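Local coordinates for protein decapping nuclease RAI1 (Scheffersomyces stipitis, PDB 5ULJ) that removes NAD caps from the 5' ends of RNAs as a metal-dependent decapping nuclease, and binds and stimulates the exoribonuclease RAT1, at residues F30-D35 with Q216-I221; I112-L117 with L231-V236; Q142-S147 with E388-E393; S252-L257 with M286-V291. All blocks are in the same frame, centred on the assembly; numbering follows the deposited sequence.

In the fold
From the N terminus, contact 1 closes the first long loop, pairing strand 27-34 with strand 216-225. Contacts 2 and 3 both start within that loop and end beyond it, so they cross contact 1 and also each other: contact 2 joins strand 111-114 and the start of helix 115-123 to strand 228-239, while contact 3 carries strand 142-147 to the loop before the C-terminal helix 392-400. Contact 4 is local, with both segments between the two ends of contact 3, and it opens after contacts 1 and 2 have closed. Contacts 1 and 2 meet across adjacent strands and touch the bound dinucleotide; contact 4 adds the calcium site, and its centre lies about 27 Å from that of contact 3.

Contact 1 (F30-D35 with Q216-I221); sequences FAFARD and QYISVI. With 0WD ([[(2R,3S,4R,5R)-5-(3-aminocarbonyl-4H-pyridin-1-yl)-3,4-bis(oxidanyl)oxolan-2-yl]methoxy-oxidanyl-phosphoryl] [(2R,3S,4R,5R)-5-(6-aminopurin-9-yl)-4-oxidanyl-3-phosphonooxy-oxolan-2-yl]methyl hydrogen phosphate), chain F.
Phe32 and Ile218 are the middle pair of an antiparallel strand contact between residues 30-34 and 216-220. The backbone bonds come in pairs. Phe32 N reaches Ile218 O at 3.0 Å and Ile218 N returns to Phe32 O at 2.8 Å, while Arg34 and Gln216 are joined in the same two-way fashion. At the Phe30 end the grip is uneven: Val220 N to Phe30 O is 2.9 Å, but Phe30 N to Val220 O is weak at 3.5 Å. Ala31 and Ala33 sit at non-hydrogen-bonded positions, and their CA atoms approach Ile218 O and Gln216 O instead.

The CH-pi contacts follow from the phenylalanine torsions. With CG placed between backbone N and carbonyl carbon (chi1 67° in Phe32), each ring swings back over its cross-strand partner. Ile218 CB lies 3.8 Å from the centroid of the Phe32 ring, over its face, and Val220 CB is equally close to that of Phe30. Branching at CB suits both aliphatic residues: in Val220, CG1 packs on the Phe30 ring and CG2 reaches the edge of Phe32.

On the other face the alanines are small enough for the Tyr217 ring to pack by them, its OH 3.8 Å from Ala31 CB and hydrogen-bonded to Lys48 and Tyr254. Arg34 NH2 lies beside Gln216 CG, while its NH1 bonds Asn83; Gln216 also lines the dinucleotide pocket.

Helix 88-101 packs on the phenylalanines, helix 44-50 touches Ala33 and Tyr217, and strand 228-239 flanks strand 216-225 on the side away from strand 27-34.

Contact 2 (I112-L117 with L231-V236); sequences ITYRGL and LLAGEV. With 0WD ([[(2R,3S,4R,5R)-5-(3-aminocarbonyl-4H-pyridin-1-yl)-3,4-bis(oxidanyl)oxolan-2-yl]methoxy-oxidanyl-phosphoryl] [(2R,3S,4R,5R)-5-(6-aminopurin-9-yl)-4-oxidanyl-3-phosphonooxy-oxolan-2-yl]methyl hydrogen phosphate), chain F.
Arg115 lays one face of its guanidinium over Gly234 CA and points NH2 at the carbonyl of Glu235, meeting a lone pair of that oxygen in the carbonyl plane at 3.0 Å. Two bends, at chi2 (-93°) and chi3, curl the chain forward along strand 231-236. They bring NE to O2A of the ligand (2.9 Å) and NH2 to O1N. Gly234 suits its place, since a CB there would run into Arg115 CB. An in-plane water takes a bond from NH1 and gives one to Glu235 O. Below this grip the strands run parallel: Thr113 N bonds Leu231 O, Ala233 N bonds Thr113 O, and Arg115 N binds Ala233 O at 2.8 Å. Thr113 CG2 and Leu232 CD2 lie alongside each other, and the Tyr114 ring turns its edge to Ala233 O. A leucine in place of Arg115 would probably leave O2A without this donor and Glu235 O without its guanidinium partner. Glu235 N to O1N and Gly116 N to O2N, each 2.9 Å, add two backbone donors. N-H groups from a strand and a helix start thus converge with an arginine on the diphosphate, which would be expected to offset its negative charge.

Contact 3 (Q142-S147 with E388-E393); sequences QLFINS and EMLTSE
Met389 passes strand 142-147 on a loop between two helices, and the backbones stay well separated: the nearest CA atoms, those of Asn146 and Met389, are 7.0 Å apart, so side chains do the bridging. Met389 spans the distance between the backbones. Its chain is straight at chi2 and bends at chi3 (65°), which turns CE toward the strand, 3.2 Å from Phe144 O and 3.9 Å from Asn146 CB. An unbranched, flexible methionine suits this reach, sliding past Asn146 in the opposite direction. Next to it Leu390 sets CD2 almost exactly above the centre of the Phe144 ring, a CH-pi contact at 4.1 Å from the centroid and only 3° off the ring normal. Asn146 directs ND2 to Ser85 O, while its CB serves the methionine. At Ser147 the contact becomes polar: one water donates to Ser147 O and to Glu388 OE2, both at 2.8 Å. Glu388 OE2 also accepts from Glu149 N in the first turn of helix 149-166, and its OE1 forms a salt bridge with Arg383. The chemistry is therefore divided, apolar packing by methionine and leucine in the middle and a water-mediated carboxylate at one margin, where Arg383 and the helix start would tend to stabilise the negative charge.

Contact 4 (S252-L257 with M286-V291); sequences SHYMEL and MGIRKV. With CA (calcium ion), chain E.
Glu256 and Val291 pair in the parallel strands of a PD-(D/E)XK nuclease core, beside the calcium site. Glu256 N donates to Lys290 O at 3.0 Å, the donor tilted 25° from the carbonyl plane, and the two side chains lie alongside each other, Val291 CG1 3.8 Å from Glu256 CB. Glu256 CG stands anti to the backbone N (chi1 -170°) and the chain then bends at chi2, carrying OE2 to the calcium at 2.9 Å. Leu257 supplies its carbonyl O at 2.6 Å; the metal also takes two waters and Asp237. Because the leucine binds through its backbone, its side chain can stay apolar and pack on Cys238.

Glu256-Leu257-Lys258 matches the (D/E)XK signature, and helix 266-286 links strand 254-261 to strand 290-296 in a beta-alpha-beta crossover. That helix ends in a Schellman motif with Gly287 at positive phi, where a CB would press on the preceding carbonyl. Ile288 then turns into the core: CD1 meets Tyr254 CB at 3.6 Å, near the plane of the tyrosine ring and at its edge, while CG2 lies by the Met255 backbone. An alanine at Ile288 would probably open a gap beside Tyr254 and leave its ring edge less firmly packed.

Farther out, a water accepts from Arg289 N and donates to Tyr254 O, both at 2.8 Å. The extended Arg289 chain spreads its guanidinium face over Ser252 CB, 3.5 Å from CZ, a close approach that the small serine side chain allows. Lys290 rests CB against Met255 CG and makes a cation-pi contact with Trp240.

Contact 1 (F30-D35 with Q216-I221)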
# COMPACT_ATOMS: atom_id res chain seq x y z
N PHE A 30 -1.49 -16.03 0.38
CA PHE A 30 -0.20 -16.21 1.04
C PHE A 30 0.38 -14.89 1.53
O PHE A 30 -0.14 -13.81 1.22
CB PHE A 30 0.81 -16.90 0.10
CG PHE A 30 1.17 -16.11 -1.12
CD1 PHE A 30 0.42 -16.21 -2.28
CD2 PHE A 30 2.30 -15.30 -1.13
CE1 PHE A 30 0.76 -15.49 -3.41
CE2 PHE A 30 2.64 -14.58 -2.26
CZ PHE A 30 1.87 -14.68 -3.40
N ALA A 31 1.44 -14.98 2.32
CA ALA A 31 2.08 -13.80 2.88
C ALA A 31 3.59 -13.98 2.95
O ALA A 31 4.10 -15.10 2.99
CB ALA A 31 1.52 -13.51 4.27
N PHE A 32 4.31 -12.86 2.95
CA PHE A 32 5.74 -12.86 3.19
C PHE A 32 6.11 -11.60 3.95
O PHE A 32 5.29 -10.69 4.08
CB PHE A 32 6.53 -12.97 1.88
CG PHE A 32 6.42 -11.76 0.99
CD1 PHE A 32 5.34 -11.61 0.13
CD2 PHE A 32 7.41 -10.80 0.98
CE1 PHE A 32 5.24 -10.51 -0.70
CE2 PHE A 32 7.32 -9.69 0.16
CZ PHE A 32 6.23 -9.55 -0.68
N ALA A 33 7.32 -11.54 4.48
CA ALA A 33 7.70 -10.41 5.32
C ALA A 33 9.18 -10.07 5.25
O ALA A 33 10.02 -10.93 5.00
CB ALA A 33 7.30 -10.69 6.76
N ARG A 34 9.47 -8.80 5.47
CA ARG A 34 10.82 -8.33 5.72
C ARG A 34 10.92 -8.02 7.21
O ARG A 34 10.18 -7.19 7.72
CB ARG A 34 11.14 -7.09 4.88
CG ARG A 34 12.58 -6.61 4.99
CD ARG A 34 12.81 -5.39 4.11
NE ARG A 34 12.13 -4.21 4.62
CZ ARG A 34 11.83 -3.14 3.88
NH1 ARG A 34 12.15 -3.11 2.60
NH2 ARG A 34 11.21 -2.11 4.43
N ASP A 35 11.83 -8.70 7.91
CA ASP A 35 11.91 -8.51 9.35
C ASP A 35 12.79 -7.31 9.71
O ASP A 35 13.25 -6.58 8.84
CB ASP A 35 12.42 -9.78 10.05
CG ASP A 35 13.77 -10.25 9.53
OD1 ASP A 35 14.58 -9.43 9.05
OD2 ASP A 35 14.03 -11.47 9.61
N GLN A 216 8.19 -5.21 7.66
CA GLN A 216 7.08 -5.11 6.72
C GLN A 216 6.39 -6.46 6.56
O GLN A 216 6.98 -7.40 6.03
CB GLN A 216 7.57 -4.60 5.36
CG GLN A 216 8.05 -3.16 5.37
CD GLN A 216 6.91 -2.16 5.37
OE1 GLN A 216 6.38 -1.81 6.42
NE2 GLN A 216 6.53 -1.70 4.18
N TYR A 217 5.15 -6.55 7.03
CA TYR A 217 4.35 -7.76 6.85
C TYR A 217 3.48 -7.61 5.61
O TYR A 217 2.55 -6.81 5.60
CB TYR A 217 3.50 -8.03 8.09
CG TYR A 217 2.61 -9.26 7.97
CD1 TYR A 217 3.10 -10.52 8.29
CD2 TYR A 217 1.29 -9.15 7.56
CE1 TYR A 217 2.29 -11.64 8.19
CE2 TYR A 217 0.48 -10.26 7.46
CZ TYR A 217 0.98 -11.50 7.77
OH TYR A 217 0.17 -12.61 7.67
N ILE A 218 3.79 -8.38 4.57
CA ILE A 218 3.08 -8.25 3.30
C ILE A 218 2.06 -9.36 3.10
O ILE A 218 2.41 -10.53 2.95
CB ILE A 218 4.06 -8.26 2.11
CG1 ILE A 218 5.17 -7.23 2.32
CG2 ILE A 218 3.30 -8.00 0.81
CD1 ILE A 218 4.68 -5.81 2.42
N SER A 219 0.79 -8.98 3.08
CA SER A 219 -0.28 -9.89 2.71
C SER A 219 -0.44 -9.88 1.20
O SER A 219 -0.31 -8.84 0.56
CB SER A 219 -1.59 -9.51 3.40
OG SER A 219 -2.66 -10.32 2.95
N VAL A 220 -0.71 -11.05 0.62
CA VAL A 220 -0.98 -11.13 -0.81
C VAL A 220 -2.36 -11.74 -1.03
O VAL A 220 -2.61 -12.88 -0.64
CB VAL A 220 0.08 -11.95 -1.56
CG1 VAL A 220 -0.23 -11.96 -3.05
CG2 VAL A 220 1.46 -11.39 -1.31
N ILE A 221 -3.25 -10.97 -1.64
CA ILE A 221 -4.64 -11.37 -1.75
C ILE A 221 -5.08 -11.62 -3.19
O ILE A 221 -4.57 -11.00 -4.13
CB ILE A 221 -5.57 -10.30 -1.14
CG1 ILE A 221 -5.44 -8.98 -1.90
CG2 ILE A 221 -5.25 -10.11 0.33
CD1 ILE A 221 -6.44 -7.93 -1.47
C1M 0WD F . 7.34 -1.72 -0.94
C2M 0WD F . 6.52 -0.46 -0.82
O2M 0WD F . 7.29 0.69 -1.19
C3M 0WD F . 6.34 -0.51 0.67
O3M 0WD F . 7.63 -0.37 1.26
O4M 0WD F . 6.44 -2.66 -0.34
C4M 0WD F . 5.88 -1.97 0.83
C5M 0WD F . 4.35 -2.11 0.85
O5M 0WD F . 3.76 -1.89 -0.43
PN 0WD F . 2.30 -1.20 -0.50
O1N 0WD F . 1.75 -1.86 0.71
O2N 0WD F . 1.91 -1.54 -1.88
O3P 0WD F . 2.58 0.36 -0.24
PA 0WD F . 1.60 1.43 0.43
O1A 0WD F . 1.92 2.76 -0.12
O2A 0WD F . 0.21 0.93 0.36
O5B 0WD F . 2.08 1.39 1.96
C5B 0WD F . 2.83 2.48 2.51
C4B 0WD F . 3.84 1.95 3.53
C3B 0WD F . 4.00 2.90 4.69
O3B 0WD F . 2.81 2.93 5.51
P2' 0WD F . 1.79 4.15 5.42
OP2 0WD F . 1.28 4.20 6.81
OP1 0WD F . 2.64 5.29 5.05
OP3 0WD F . 0.80 3.72 4.42
O4B 0WD F . 5.19 1.96 3.01
C1B 0WD F . 6.05 2.00 4.19
C2B 0WD F . 5.08 2.13 5.37
O2B 0WD F . 4.58 0.83 5.71

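Contact 2 (I112-L117 with L231-V236)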
# COMPACT_ATOMS: atom_id res chain seq x y z
N ILE A 112 -1.19 -8.75 -11.73
CA ILE A 112 -0.35 -8.94 -10.55
C ILE A 112 0.40 -7.65 -10.24
O ILE A 112 1.19 -7.18 -11.05
CB ILE A 112 0.65 -10.09 -10.76
CG1 ILE A 112 -0.08 -11.41 -10.98
CG2 ILE A 112 1.60 -10.19 -9.57
CD1 ILE A 112 0.82 -12.56 -11.39
N THR A 113 0.14 -7.08 -9.06
CA THR A 113 0.74 -5.80 -8.71
C THR A 113 0.70 -5.53 -7.20
O THR A 113 0.29 -6.38 -6.42
CB THR A 113 0.04 -4.64 -9.44
OG1 THR A 113 0.70 -3.40 -9.15
CG2 THR A 113 -1.42 -4.55 -9.03
N TYR A 114 1.14 -4.33 -6.82
CA TYR A 114 1.12 -3.90 -5.42
C TYR A 114 -0.14 -3.11 -5.11
O TYR A 114 -0.68 -2.42 -5.96
CB TYR A 114 2.35 -3.06 -5.10
CG TYR A 114 3.66 -3.81 -5.10
CD1 TYR A 114 4.03 -4.59 -4.01
CD2 TYR A 114 4.52 -3.75 -6.18
CE1 TYR A 114 5.23 -5.28 -4.00
CE2 TYR A 114 5.72 -4.43 -6.18
CZ TYR A 114 6.07 -5.20 -5.09
OH TYR A 114 7.26 -5.88 -5.09
N ARG A 115 -0.59 -3.22 -3.86
CA ARG A 115 -1.78 -2.50 -3.40
C ARG A 115 -1.62 -0.99 -3.54
O ARG A 115 -2.52 -0.31 -4.01
CB ARG A 115 -2.07 -2.87 -1.93
CG ARG A 115 -3.34 -2.25 -1.35
CD ARG A 115 -3.05 -0.93 -0.63
NE ARG A 115 -1.88 -1.02 0.25
CZ ARG A 115 -1.91 -1.45 1.50
NH1 ARG A 115 -3.06 -1.84 2.04
NH2 ARG A 115 -0.80 -1.49 2.22
N GLY A 116 -0.46 -0.48 -3.12
CA GLY A 116 -0.20 0.95 -3.10
C GLY A 116 -0.30 1.60 -4.47
O GLY A 116 -0.70 2.75 -4.59
N LEU A 117 0.06 0.85 -5.50
CA LEU A 117 -0.01 1.35 -6.87
C LEU A 117 -1.47 1.49 -7.31
O LEU A 117 -1.82 2.44 -8.01
CB LEU A 117 0.75 0.42 -7.82
CG LEU A 117 2.21 0.19 -7.45
CD1 LEU A 117 2.86 -0.79 -8.41
CD2 LEU A 117 2.98 1.51 -7.43
N LEU A 231 -4.23 -9.88 -8.36
CA LEU A 231 -3.41 -10.23 -7.21
C LEU A 231 -2.79 -8.96 -6.64
O LEU A 231 -2.05 -8.27 -7.34
CB LEU A 231 -2.33 -11.23 -7.60
CG LEU A 231 -1.72 -12.03 -6.45
CD1 LEU A 231 -2.74 -13.00 -5.89
CD2 LEU A 231 -0.47 -12.77 -6.90
N LEU A 232 -3.10 -8.66 -5.39
CA LEU A 232 -2.56 -7.47 -4.74
C LEU A 232 -1.66 -7.83 -3.57
O LEU A 232 -2.04 -8.61 -2.70
CB LEU A 232 -3.68 -6.55 -4.26
CG LEU A 232 -4.61 -5.90 -5.28
CD1 LEU A 232 -5.46 -4.83 -4.61
CD2 LEU A 232 -3.83 -5.32 -6.44
N ALA A 233 -0.46 -7.25 -3.54
CA ALA A 233 0.42 -7.36 -2.39
C ALA A 233 0.40 -6.06 -1.61
O ALA A 233 0.67 -4.99 -2.17
CB ALA A 233 1.84 -7.71 -2.83
N GLY A 234 0.08 -6.13 -0.32
CA GLY A 234 -0.03 -4.94 0.50
C GLY A 234 0.45 -5.12 1.93
O GLY A 234 0.20 -6.15 2.55
N GLU A 235 1.13 -4.11 2.44
CA GLU A 235 1.63 -4.12 3.81
C GLU A 235 0.48 -4.04 4.82
O GLU A 235 -0.46 -3.27 4.64
CB GLU A 235 2.62 -2.97 4.03
CG GLU A 235 3.30 -2.97 5.39
CD GLU A 235 2.54 -2.19 6.44
OE1 GLU A 235 1.59 -1.46 6.08
OE2 GLU A 235 2.89 -2.29 7.64
N VAL A 236 0.57 -4.83 5.88
CA VAL A 236 -0.41 -4.81 6.96
C VAL A 236 0.28 -4.46 8.27
O VAL A 236 1.33 -5.02 8.60
CB VAL A 236 -1.14 -6.16 7.09
CG1 VAL A 236 -2.02 -6.18 8.33
CG2 VAL A 236 -1.96 -6.44 5.84
C1M 0WD F . 7.34 -1.72 -0.94
C2M 0WD F . 6.52 -0.46 -0.82
O2M 0WD F . 7.29 0.69 -1.19
C3M 0WD F . 6.34 -0.51 0.67
O3M 0WD F . 7.63 -0.37 1.26
O4M 0WD F . 6.44 -2.66 -0.34
C4M 0WD F . 5.88 -1.97 0.83
C5M 0WD F . 4.35 -2.11 0.85
O5M 0WD F . 3.76 -1.89 -0.43
PN 0WD F . 2.30 -1.20 -0.50
O1N 0WD F . 1.75 -1.86 0.71
O2N 0WD F . 1.91 -1.54 -1.88
O3P 0WD F . 2.58 0.36 -0.24
PA 0WD F . 1.60 1.43 0.43
O1A 0WD F . 1.92 2.76 -0.12
O2A 0WD F . 0.21 0.93 0.36
O5B 0WD F . 2.08 1.39 1.96
C5B 0WD F . 2.83 2.48 2.51
C4B 0WD F . 3.84 1.95 3.53
C3B 0WD F . 4.00 2.90 4.69
O3B 0WD F . 2.81 2.93 5.51
P2' 0WD F . 1.79 4.15 5.42
OP2 0WD F . 1.28 4.20 6.81
OP1 0WD F . 2.64 5.29 5.05
OP3 0WD F . 0.80 3.72 4.42
O4B 0WD F . 5.19 1.96 3.01
C1B 0WD F . 6.05 2.00 4.19
C2B 0WD F . 5.08 2.13 5.37
O2B 0WD F . 4.58 0.83 5.71
O HOH W 1 -3.01 -2.47 4.81

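Contact 3 (Q142-S147 with E388-E393)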
# COMPACT_ATOMS: atom_id res chain seq x y z
N GLN A 142 -0.71 -12.80 -18.42
CA GLN A 142 -1.04 -11.95 -17.28
C GLN A 142 -0.38 -10.58 -17.39
O GLN A 142 0.65 -10.42 -18.05
CB GLN A 142 -0.63 -12.62 -15.97
CG GLN A 142 -1.37 -13.92 -15.68
CD GLN A 142 -0.74 -14.70 -14.54
OE1 GLN A 142 0.46 -14.63 -14.30
NE2 GLN A 142 -1.57 -15.46 -13.82
N LEU A 143 -0.97 -9.58 -16.74
CA LEU A 143 -0.39 -8.24 -16.70
C LEU A 143 0.33 -8.00 -15.38
O LEU A 143 -0.23 -8.20 -14.30
CB LEU A 143 -1.47 -7.18 -16.90
CG LEU A 143 -2.15 -7.10 -18.27
CD1 LEU A 143 -2.94 -5.80 -18.40
CD2 LEU A 143 -1.12 -7.22 -19.38
N PHE A 144 1.59 -7.58 -15.47
CA PHE A 144 2.37 -7.24 -14.29
C PHE A 144 2.54 -5.73 -14.23
O PHE A 144 2.91 -5.10 -15.22
CB PHE A 144 3.73 -7.94 -14.32
CG PHE A 144 3.64 -9.44 -14.26
CD1 PHE A 144 3.30 -10.18 -15.39
CD2 PHE A 144 3.88 -10.12 -13.07
CE1 PHE A 144 3.21 -11.56 -15.33
CE2 PHE A 144 3.79 -11.49 -13.01
CZ PHE A 144 3.46 -12.22 -14.14
N ILE A 145 2.24 -5.15 -13.07
CA ILE A 145 2.25 -3.69 -12.93
C ILE A 145 3.16 -3.23 -11.79
O ILE A 145 3.03 -3.69 -10.65
CB ILE A 145 0.83 -3.15 -12.70
CG1 ILE A 145 -0.08 -3.53 -13.87
CG2 ILE A 145 0.86 -1.64 -12.52
CD1 ILE A 145 -1.50 -3.03 -13.74
N ASN A 146 4.07 -2.32 -12.10
CA ASN A 146 4.99 -1.78 -11.11
C ASN A 146 5.30 -0.32 -11.40
O ASN A 146 5.17 0.14 -12.54
CB ASN A 146 6.28 -2.60 -11.07
CG ASN A 146 7.15 -2.26 -9.88
OD1 ASN A 146 6.65 -1.86 -8.83
ND2 ASN A 146 8.46 -2.42 -10.03
N SER A 147 5.70 0.42 -10.37
CA SER A 147 6.22 1.76 -10.57
C SER A 147 7.59 1.66 -11.22
O SER A 147 8.22 0.61 -11.19
CB SER A 147 6.30 2.52 -9.24
OG SER A 147 7.09 1.82 -8.30
N GLU A 388 14.03 -5.78 -13.05
CA GLU A 388 13.22 -4.79 -12.35
C GLU A 388 11.81 -5.28 -12.05
O GLU A 388 11.28 -5.03 -10.97
CB GLU A 388 13.15 -3.49 -13.16
CG GLU A 388 12.29 -2.42 -12.51
CD GLU A 388 12.63 -1.02 -12.99
OE1 GLU A 388 13.74 -0.82 -13.52
OE2 GLU A 388 11.78 -0.12 -12.85
N MET A 389 11.21 -5.99 -13.00
CA MET A 389 9.88 -6.54 -12.77
C MET A 389 9.92 -8.06 -12.80
O MET A 389 9.81 -8.71 -11.76
CB MET A 389 8.89 -5.98 -13.80
CG MET A 389 8.61 -4.49 -13.60
SD MET A 389 7.47 -3.77 -14.80
CE MET A 389 5.96 -4.65 -14.39
N LEU A 390 10.08 -8.64 -13.98
CA LEU A 390 10.25 -10.08 -14.10
C LEU A 390 11.66 -10.49 -13.68
O LEU A 390 12.62 -9.77 -13.94
CB LEU A 390 9.97 -10.56 -15.53
CG LEU A 390 8.57 -10.31 -16.09
CD1 LEU A 390 8.47 -10.85 -17.51
CD2 LEU A 390 7.51 -10.93 -15.20
N THR A 391 11.77 -11.63 -13.02
CA THR A 391 13.07 -12.15 -12.60
C THR A 391 13.37 -13.47 -13.29
O THR A 391 12.46 -14.16 -13.74
CB THR A 391 13.15 -12.34 -11.08
OG1 THR A 391 12.16 -13.29 -10.66
CG2 THR A 391 12.92 -11.02 -10.36
N SER A 392 14.66 -13.82 -13.36
CA SER A 392 15.08 -15.07 -13.98
C SER A 392 14.47 -16.26 -13.26
O SER A 392 14.03 -17.22 -13.89
CB SER A 392 16.60 -15.18 -14.00
OG SER A 392 17.13 -15.12 -12.69
N GLU A 393 14.45 -16.19 -11.93
CA GLU A 393 13.89 -17.27 -11.11
C GLU A 393 12.41 -17.49 -11.40
O GLU A 393 11.95 -18.62 -11.52
CB GLU A 393 14.10 -16.96 -9.63
CG GLU A 393 15.56 -16.93 -9.18
CD GLU A 393 16.22 -15.59 -9.43
OE1 GLU A 393 15.57 -14.69 -10.01
OE2 GLU A 393 17.40 -15.42 -9.04
O HOH W 2 9.21 -1.25 -13.00

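Contact 4 (S252-L257 with M286-V291)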
# COMPACT_ATOMS: atom_id res chain seq x y z
N SER A 252 -10.06 -10.26 7.74
CA SER A 252 -10.98 -9.54 8.62
C SER A 252 -10.38 -9.26 9.99
O SER A 252 -10.97 -8.55 10.80
CB SER A 252 -12.28 -10.34 8.78
OG SER A 252 -12.04 -11.57 9.43
N HIS A 253 -9.20 -9.82 10.25
CA HIS A 253 -8.55 -9.67 11.55
C HIS A 253 -7.41 -8.66 11.51
O HIS A 253 -6.84 -8.31 12.54
CB HIS A 253 -8.04 -11.02 12.05
CG HIS A 253 -9.12 -12.05 12.20
ND1 HIS A 253 -9.82 -12.22 13.38
CD2 HIS A 253 -9.61 -12.96 11.33
CE1 HIS A 253 -10.70 -13.19 13.22
NE2 HIS A 253 -10.60 -13.66 11.99
N TYR A 254 -7.08 -8.18 10.31
CA TYR A 254 -6.00 -7.22 10.14
C TYR A 254 -6.42 -5.81 10.50
O TYR A 254 -7.61 -5.49 10.52
CB TYR A 254 -5.49 -7.25 8.70
CG TYR A 254 -4.69 -8.48 8.33
CD1 TYR A 254 -3.97 -9.18 9.29
CD2 TYR A 254 -4.64 -8.93 7.02
CE1 TYR A 254 -3.24 -10.31 8.95
CE2 TYR A 254 -3.91 -10.05 6.67
CZ TYR A 254 -3.21 -10.73 7.64
OH TYR A 254 -2.49 -11.85 7.29
N MET A 255 -5.44 -4.96 10.79
CA MET A 255 -5.69 -3.56 11.12
C MET A 255 -4.74 -2.63 10.37
O MET A 255 -3.69 -3.05 9.88
CB MET A 255 -5.54 -3.30 12.61
CG MET A 255 -6.60 -3.93 13.49
SD MET A 255 -6.34 -3.43 15.20
CE MET A 255 -6.60 -1.66 15.07
N GLU A 256 -5.11 -1.36 10.32
CA GLU A 256 -4.22 -0.32 9.81
C GLU A 256 -4.00 0.74 10.88
O GLU A 256 -4.94 1.13 11.57
CB GLU A 256 -4.80 0.31 8.54
CG GLU A 256 -3.83 1.23 7.82
CD GLU A 256 -2.67 0.49 7.19
OE1 GLU A 256 -2.79 -0.74 6.97
OE2 GLU A 256 -1.64 1.13 6.90
N LEU A 257 -2.76 1.18 11.03
CA LEU A 257 -2.43 2.19 12.03
C LEU A 257 -1.93 3.47 11.36
O LEU A 257 -1.03 3.44 10.53
CB LEU A 257 -1.37 1.66 13.00
CG LEU A 257 -1.77 0.41 13.80
CD1 LEU A 257 -0.67 0.03 14.78
CD2 LEU A 257 -3.09 0.63 14.52
N MET A 286 -7.59 -3.78 0.03
CA MET A 286 -6.89 -4.88 0.68
C MET A 286 -7.83 -5.75 1.50
O MET A 286 -7.45 -6.85 1.93
CB MET A 286 -5.77 -4.33 1.56
CG MET A 286 -4.65 -5.31 1.81
SD MET A 286 -3.81 -5.73 0.27
CE MET A 286 -2.95 -7.21 0.77
N GLY A 287 -9.04 -5.27 1.72
CA GLY A 287 -10.01 -6.00 2.53
C GLY A 287 -9.81 -5.76 4.01
O GLY A 287 -10.34 -6.51 4.84
N ILE A 288 -9.05 -4.73 4.35
CA ILE A 288 -8.84 -4.35 5.75
C ILE A 288 -10.08 -3.64 6.29
O ILE A 288 -10.53 -2.66 5.71
CB ILE A 288 -7.61 -3.43 5.91
CG1 ILE A 288 -6.40 -4.02 5.18
CG2 ILE A 288 -7.31 -3.19 7.38
CD1 ILE A 288 -5.99 -5.40 5.65
N ARG A 289 -10.61 -4.14 7.40
CA ARG A 289 -11.89 -3.65 7.92
C ARG A 289 -11.74 -2.66 9.08
O ARG A 289 -12.71 -2.03 9.48
CB ARG A 289 -12.76 -4.82 8.36
CG ARG A 289 -13.06 -5.83 7.27
CD ARG A 289 -14.07 -6.86 7.74
NE ARG A 289 -14.16 -8.00 6.83
CZ ARG A 289 -14.98 -9.03 7.00
NH1 ARG A 289 -15.80 -9.06 8.04
NH2 ARG A 289 -15.00 -10.03 6.13
N LYS A 290 -10.53 -2.54 9.61
CA LYS A 290 -10.29 -1.66 10.76
C LYS A 290 -9.11 -0.72 10.55
O LYS A 290 -8.05 -1.13 10.07
CB LYS A 290 -10.07 -2.48 12.03
CG LYS A 290 -11.30 -3.19 12.56
CD LYS A 290 -11.02 -3.81 13.92
CE LYS A 290 -12.25 -4.49 14.49
NZ LYS A 290 -12.65 -5.67 13.68
N VAL A 291 -9.30 0.54 10.93
CA VAL A 291 -8.22 1.52 10.95
C VAL A 291 -8.22 2.27 12.28
O VAL A 291 -9.27 2.67 12.77
CB VAL A 291 -8.33 2.56 9.82
CG1 VAL A 291 -6.98 3.22 9.60
CG2 VAL A 291 -8.84 1.92 8.54
CA CA E . 0.33 2.39 8.54
O HOH W 3 -9.62 -6.31 8.79
O HOH W 4 3.07 1.80 8.53
O HOH W 5 0.59 0.64 6.64